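Side-chain contacts in endonuclease V isoform X2 (Ciona intestinalis, PDB 6OZI), which probably cleaves inosine-containing RNA by metal-ion-dependent hydrolysis, as a eukaryotic endonuclease V: residues 147-150 with 156-159; 162-167 with 197-202. The protein carries 1 engineered substitution. All coordinates share one frame; numbering follows the deposited sequence.

Interaction 1 (147-150 with 156-159); sequences LIEI and KKTE. With nucleotides of chain C.
Glu149 lays its side chain across that of Lys157 at about a right angle, the carboxylate oxygen OE2 coming 3.1 Å from Lys157 CB. The same oxygen takes the backbone N-H of Lys157 in a bond of 3.0 Å between N and OE2 (157° at the hydrogen), arriving from above the carboxylate plane rather than within it. CG stands anti to the carbonyl carbon (chi1 -76°), and the chain bends at the next torsion, which carries the acid group over to the helix. Lys156, at the N-cap position, brings its NZ to 4.3 Å from Glu149 OE2, short of a salt bridge, yet this charge and the helix end probably both stabilise a carboxylate there. Beside it, Leu147 and Lys157 run alongside each other, pointing opposite ways, with Leu147 CD2 resting 3.6 Å from Lys157 CA. The extended Lys157 chain then runs back along the loop, where one water accepts from its NZ and donates to Leu147 O. With an alanine in place of Glu149, the Lys157 N-H would probably lose this acceptor and the loop one of its ties to the helix. Meanwhile Glu149 N donates to the sugar oxygen O4' of DC4 of chain C over 2.9 Å, placing on the DNA backbone the loop that joins strand 140-144 to helix 157-169 in the RNase H-like fold of the endonuclease V family.

Interaction 2 (162-167 with 197-202); sequences SQFKRL and EKPIFV. With nucleotides of chain D.
Phe164 leaves its helix with CB directed toward Pro199. With CG anti to the backbone N (chi1 -174°), the ring extends well clear of the helix backbone and lies with one face under the proline. Going outward along one side, CD2 meets Pro199 CG at 4.1 Å, and CE2 lies equally near CB and CG of that proline. At the tip, CZ approaches Pro199 CB to 3.9 Å. The proline methylene thus stands over the face rather than at the edge: CB is 4.1 Å from the centroid of the Phe164 ring and 17° off the ring normal, a CH-pi contact. It sits slightly toward the rim. Glu197 O comes obliquely to within 4.3 Å of Phe164 CE2.

The contact packs helix 157-169 against the entry to strand 200-206, within the RNase H-like fold of the endonuclease V family. Ala189 of strand 184-190, Leu175 of strand 174-179 and Leu191 of the loop after 184-190 also touch the phenylalanine. On its solvent-facing side the helix carries Arg166, whose NH1 donates to Ser162 OG from one turn before, with that hydroxyl tilted out of the guanidinium plane.

Just before Pro199, the chain turns its polar groups to the DNA. Glu197 N and Lys198 N both donate to OP1 of DG13 of chain D, the former at 2.8 Å, so that two backbone N-H groups grip one phosphate oxygen. Lys198 points away from the helix, and its NZ makes a weak bond of 3.4 Å to OP2 of DC14 of chain D.

In the fold
Along the chain the two contacts come in series: interaction 1 closes before interaction 2 opens, and their centres lie about 11 Å apart on the same side of the protein. Helix 157-169 is common to both. Its first turn holds the loop that follows strand 140-144, while its middle packs on the loop leading into strand 200-206, which neighbours 140-144 antiparallel in the mixed sheet. The contacts also meet directly, Leu147 N packing 3.5 Å from Phe201 CE2. Each has a DNA-facing segment, touching chain C in interaction 1 and chain D in interaction 2, so one helix backs two elements that contact different chains of the bound DNA.

Interaction 1 (147-150 with 156-159)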
loop_
_atom_site.group_PDB
_atom_site.type_symbol
_atom_site.label_atom_id
_atom_site.label_comp_id
_atom_site.label_asym_id
_atom_site.label_seq_id
_atom_site.Cartn_x
_atom_site.Cartn_y
_atom_site.Cartn_z
ATOM N N LEU A 147 7.568 19.025 0.413
ATOM C CA LEU A 147 8.082 20.368 0.212
ATOM C C LEU A 147 9.468 20.302 -0.412
ATOM O O LEU A 147 10.340 19.580 0.074
ATOM C CB LEU A 147 8.138 21.115 1.541
ATOM C CG LEU A 147 8.569 22.573 1.479
ATOM C CD1 LEU A 147 7.468 23.386 0.848
ATOM C CD2 LEU A 147 8.865 23.072 2.869
ATOM N N ILE A 148 9.669 21.048 -1.486
ATOM C CA ILE A 148 11.014 21.188 -2.018
ATOM C C ILE A 148 11.739 22.267 -1.223
ATOM O O ILE A 148 11.156 23.306 -0.878
ATOM C CB ILE A 148 10.987 21.497 -3.526
ATOM C CG1 ILE A 148 12.396 21.328 -4.108
ATOM C CG2 ILE A 148 10.431 22.907 -3.803
ATOM C CD1 ILE A 148 12.439 21.240 -5.600
ATOM N N GLU A 149 12.999 21.995 -0.881
ATOM C CA GLU A 149 13.854 22.965 -0.209
ATOM C C GLU A 149 14.609 23.773 -1.251
ATOM O O GLU A 149 15.176 23.208 -2.189
ATOM C CB GLU A 149 14.850 22.287 0.739
ATOM C CG GLU A 149 14.269 21.795 2.061
ATOM C CD GLU A 149 15.245 21.946 3.222
ATOM O OE1 GLU A 149 16.361 22.470 3.023
ATOM O OE2 GLU A 149 14.893 21.555 4.351
ATOM N N ILE A 150 14.610 25.090 -1.092
ATOM C CA ILE A 150 15.372 25.949 -1.992
ATOM C C ILE A 150 16.258 26.880 -1.175
ATOM O O ILE A 150 15.820 27.984 -0.823
ATOM C CB ILE A 150 14.448 26.752 -2.921
ATOM C CG1 ILE A 150 13.386 25.845 -3.537
ATOM C CG2 ILE A 150 15.265 27.400 -4.032
ATOM C CD1 ILE A 150 12.459 26.563 -4.483
ATOM N N LYS A 156 13.241 26.646 3.679
ATOM C CA LYS A 156 13.735 25.520 4.456
ATOM C C LYS A 156 12.562 24.744 5.037
ATOM O O LYS A 156 11.622 25.330 5.579
ATOM C CB LYS A 156 14.669 25.993 5.569
ATOM C CG LYS A 156 15.333 24.880 6.345
ATOM C CD LYS A 156 16.551 25.388 7.105
ATOM C CE LYS A 156 16.990 24.394 8.180
ATOM N NZ LYS A 156 17.122 23.000 7.671
ATOM N N LYS A 157 12.648 23.418 4.933
ATOM C CA LYS A 157 11.526 22.545 5.260
ATOM C C LYS A 157 11.131 22.665 6.733
ATOM O O LYS A 157 9.955 22.877 7.055
ATOM C CB LYS A 157 11.904 21.112 4.887
ATOM C CG LYS A 157 10.795 20.087 4.824
ATOM C CD LYS A 157 11.282 18.957 3.921
ATOM C CE LYS A 157 10.385 17.750 3.953
ATOM N NZ LYS A 157 10.888 16.701 3.014
ATOM N N THR A 158 12.100 22.539 7.647
ATOM C CA THR A 158 11.767 22.614 9.071
ATOM C C THR A 158 11.100 23.944 9.425
ATOM O O THR A 158 10.141 23.979 10.210
ATOM C CB THR A 158 13.016 22.391 9.930
ATOM O OG1 THR A 158 13.997 23.392 9.637
ATOM C CG2 THR A 158 13.609 21.010 9.678
ATOM N N GLU A 159 11.578 25.047 8.840
ATOM C CA GLU A 159 11.015 26.358 9.163
ATOM C C GLU A 159 9.597 26.509 8.621
ATOM O O GLU A 159 8.710 27.024 9.318
ATOM C CB GLU A 159 11.931 27.462 8.631
ATOM C CG GLU A 159 13.364 27.312 9.131
ATOM C CD GLU A 159 14.297 28.406 8.646
ATOM O OE1 GLU A 159 14.009 29.039 7.606
ATOM O OE2 GLU A 159 15.331 28.630 9.315
ATOM P P DC C 4 16.326 16.585 1.100
ATOM O OP1 DC C 4 16.480 16.962 2.521
ATOM O OP2 DC C 4 15.691 15.292 0.745
ATOM O "O5'" DC C 4 15.553 17.761 0.355
ATOM C "C5'" DC C 4 14.162 17.686 0.152
ATOM C "C4'" DC C 4 13.803 18.293 -1.190
ATOM O "O4'" DC C 4 14.502 19.559 -1.341
ATOM C "C3'" DC C 4 14.204 17.437 -2.397
ATOM O "O3'" DC C 4 13.221 17.527 -3.406
ATOM C "C2'" DC C 4 15.522 18.052 -2.842
ATOM C "C1'" DC C 4 15.301 19.520 -2.511
ATOM N N1 DC C 4 16.569 20.261 -2.264
ATOM C C2 DC C 4 17.052 21.123 -3.251
ATOM O O2 DC C 4 16.405 21.255 -4.300
ATOM N N3 DC C 4 18.216 21.792 -3.032
ATOM C C4 DC C 4 18.877 21.617 -1.888
ATOM N N4 DC C 4 20.015 22.301 -1.713
ATOM C C5 DC C 4 18.397 20.738 -0.868
ATOM C C6 DC C 4 17.255 20.083 -1.099
HETATM O O HOH W 1 10.761 16.975 0.409
#

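Interaction 2 (162-167 with 197-202)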
loop_
_atom_site.group_PDB
_atom_site.type_symbol
_atom_site.label_atom_id
_atom_site.label_comp_id
_atom_site.label_asym_id
_atom_site.label_seq_id
_atom_site.Cartn_x
_atom_site.Cartn_y
_atom_site.Cartn_z
ATOM N N SER A 162 7.272 24.315 10.788
ATOM C CA SER A 162 7.000 24.872 12.112
ATOM C C SER A 162 6.097 26.099 12.013
ATOM O O SER A 162 5.185 26.271 12.833
ATOM C CB SER A 162 8.303 25.208 12.840
ATOM O OG SER A 162 8.924 26.350 12.287
ATOM N N GLN A 163 6.324 26.950 11.006
ATOM C CA GLN A 163 5.435 28.088 10.781
ATOM C C GLN A 163 4.008 27.623 10.513
ATOM O O GLN A 163 3.044 28.258 10.962
ATOM C CB GLN A 163 5.951 28.954 9.629
ATOM C CG GLN A 163 5.246 30.302 9.531
ATOM C CD GLN A 163 5.800 31.212 8.437
ATOM O OE1 GLN A 163 6.773 30.878 7.762
ATOM N NE2 GLN A 163 5.174 32.373 8.265
ATOM N N PHE A 164 3.851 26.535 9.756
ATOM C CA PHE A 164 2.511 26.036 9.468
ATOM C C PHE A 164 1.841 25.462 10.711
ATOM O O PHE A 164 0.626 25.605 10.879
ATOM C CB PHE A 164 2.544 24.976 8.368
ATOM C CG PHE A 164 1.175 24.540 7.934
ATOM C CD1 PHE A 164 0.472 25.258 6.981
ATOM C CD2 PHE A 164 0.571 23.435 8.517
ATOM C CE1 PHE A 164 -0.801 24.872 6.597
ATOM C CE2 PHE A 164 -0.700 23.038 8.139
ATOM C CZ PHE A 164 -1.390 23.757 7.177
ATOM N N LYS A 165 2.600 24.790 11.581
ATOM C CA LYS A 165 1.998 24.279 12.813
ATOM C C LYS A 165 1.587 25.419 13.738
ATOM O O LYS A 165 0.504 25.378 14.346
ATOM C CB LYS A 165 2.962 23.327 13.524
ATOM C CG LYS A 165 3.158 22.008 12.798
ATOM C CD LYS A 165 4.187 21.140 13.502
ATOM C CE LYS A 165 4.375 19.832 12.760
ATOM N NZ LYS A 165 5.545 19.067 13.263
ATOM N N ARG A 166 2.436 26.449 13.849
ATOM C CA ARG A 166 2.050 27.643 14.596
ATOM C C ARG A 166 0.790 28.261 14.008
ATOM O O ARG A 166 -0.075 28.745 14.746
ATOM C CB ARG A 166 3.192 28.662 14.602
ATOM C CG ARG A 166 4.425 28.218 15.384
ATOM C CD ARG A 166 5.377 29.378 15.685
ATOM N NE ARG A 166 5.858 30.029 14.461
ATOM C CZ ARG A 166 6.892 29.605 13.736
ATOM N NH1 ARG A 166 7.566 28.519 14.096
ATOM N NH2 ARG A 166 7.250 30.267 12.646
ATOM N N LEU A 167 0.656 28.227 12.680
ATOM C CA LEU A 167 -0.570 28.707 12.053
ATOM C C LEU A 167 -1.762 27.855 12.457
ATOM O O LEU A 167 -2.830 28.383 12.787
ATOM C CB LEU A 167 -0.425 28.709 10.530
ATOM C CG LEU A 167 -1.700 29.045 9.749
ATOM C CD1 LEU A 167 -2.118 30.514 9.938
ATOM C CD2 LEU A 167 -1.535 28.694 8.302
ATOM N N GLU A 197 -3.623 16.344 8.784
ATOM C CA GLU A 197 -2.759 17.367 9.358
ATOM C C GLU A 197 -1.575 17.733 8.480
ATOM O O GLU A 197 -0.953 18.776 8.721
ATOM C CB GLU A 197 -2.221 16.927 10.729
ATOM C CG GLU A 197 -3.271 16.828 11.818
ATOM C CD GLU A 197 -2.673 16.450 13.157
ATOM O OE1 GLU A 197 -1.559 16.921 13.471
ATOM O OE2 GLU A 197 -3.313 15.674 13.897
ATOM N N LYS A 198 -1.242 16.914 7.482
ATOM C CA LYS A 198 -0.086 17.163 6.636
ATOM C C LYS A 198 -0.484 18.044 5.459
ATOM O O LYS A 198 -1.321 17.632 4.644
ATOM C CB LYS A 198 0.497 15.847 6.148
ATOM C CG LYS A 198 1.926 15.921 5.662
ATOM C CD LYS A 198 2.500 14.517 5.458
ATOM C CE LYS A 198 3.854 14.553 4.752
ATOM N NZ LYS A 198 4.933 15.111 5.623
ATOM N N PRO A 199 0.085 19.235 5.314
ATOM C CA PRO A 199 -0.312 20.105 4.205
ATOM C C PRO A 199 0.185 19.573 2.870
ATOM O O PRO A 199 1.104 18.750 2.797
ATOM C CB PRO A 199 0.352 21.439 4.550
ATOM C CG PRO A 199 1.542 21.049 5.382
ATOM C CD PRO A 199 1.109 19.851 6.175
ATOM N N ILE A 200 -0.463 20.036 1.802
ATOM C CA ILE A 200 0.064 19.889 0.451
ATOM C C ILE A 200 0.405 21.284 -0.051
ATOM O O ILE A 200 -0.028 22.293 0.509
ATOM C CB ILE A 200 -0.905 19.172 -0.517
ATOM C CG1 ILE A 200 -2.182 19.993 -0.712
ATOM C CG2 ILE A 200 -1.212 17.752 -0.031
ATOM C CD1 ILE A 200 -3.204 19.331 -1.601
ATOM N N PHE A 201 1.193 21.344 -1.119
ATOM C CA PHE A 201 1.802 22.600 -1.544
ATOM C C PHE A 201 1.358 22.929 -2.961
ATOM O O PHE A 201 1.735 22.244 -3.917
ATOM C CB PHE A 201 3.316 22.509 -1.410
ATOM C CG PHE A 201 3.743 21.993 -0.073
ATOM C CD1 PHE A 201 3.762 22.835 1.031
ATOM C CD2 PHE A 201 4.062 20.651 0.100
ATOM C CE1 PHE A 201 4.134 22.358 2.268
ATOM C CE2 PHE A 201 4.424 20.165 1.347
ATOM C CZ PHE A 201 4.457 21.017 2.432
ATOM N N VAL A 202 0.561 23.982 -3.086
ATOM C CA VAL A 202 -0.044 24.381 -4.347
ATOM C C VAL A 202 0.724 25.574 -4.884
ATOM O O VAL A 202 0.938 26.555 -4.167
ATOM C CB VAL A 202 -1.530 24.729 -4.155
ATOM C CG1 VAL A 202 -2.160 25.189 -5.478
ATOM C CG2 VAL A 202 -2.271 23.551 -3.570
ATOM P P DG D 13 -2.011 12.963 7.285
ATOM O OP1 DG D 13 -2.007 14.178 8.123
ATOM O OP2 DG D 13 -1.879 13.051 5.817
ATOM O "O5'" DG D 13 -0.829 12.035 7.787
ATOM C "C5'" DG D 13 -0.620 11.836 9.167
ATOM C "C4'" DG D 13 0.555 10.913 9.369
ATOM O "O4'" DG D 13 0.319 9.678 8.659
ATOM C "C3'" DG D 13 1.869 11.458 8.811
ATOM O "O3'" DG D 13 2.729 11.811 9.861
ATOM C "C2'" DG D 13 2.452 10.310 7.980
ATOM C "C1'" DG D 13 1.564 9.134 8.344
ATOM N N9 DG D 13 1.432 8.186 7.253
ATOM C C8 DG D 13 0.739 8.344 6.076
ATOM N N7 DG D 13 0.843 7.315 5.273
ATOM C C5 DG D 13 1.663 6.432 5.967
ATOM C C6 DG D 13 2.143 5.150 5.609
ATOM O O6 DG D 13 1.924 4.507 4.569
ATOM N N1 DG D 13 2.950 4.608 6.607
ATOM C C2 DG D 13 3.259 5.228 7.793
ATOM N N2 DG D 13 4.053 4.557 8.634
ATOM N N3 DG D 13 2.824 6.427 8.133
ATOM C C4 DG D 13 2.036 6.966 7.178
ATOM P P DC D 14 4.156 12.466 9.531
ATOM O OP1 DC D 14 4.550 13.195 10.758
ATOM O OP2 DC D 14 4.110 13.127 8.201
ATOM O "O5'" DC D 14 5.120 11.223 9.341
ATOM C "C5'" DC D 14 5.615 10.545 10.465
ATOM C "C4'" DC D 14 6.481 9.399 10.012
ATOM O "O4'" DC D 14 5.726 8.597 9.093
ATOM C "C3'" DC D 14 7.716 9.827 9.233
ATOM O "O3'" DC D 14 8.830 9.912 10.106
ATOM C "C2'" DC D 14 7.910 8.718 8.195
ATOM C "C1'" DC D 14 6.623 7.900 8.275
ATOM N N1 DC D 14 6.004 7.669 6.952
ATOM C C2 DC D 14 6.337 6.512 6.267
ATOM O O2 DC D 14 7.127 5.730 6.803
ATOM N N3 DC D 14 5.788 6.277 5.053
ATOM C C4 DC D 14 4.947 7.174 4.520
ATOM N N4 DC D 14 4.429 6.903 3.316
ATOM C C5 DC D 14 4.593 8.376 5.211
ATOM C C6 DC D 14 5.146 8.582 6.413
#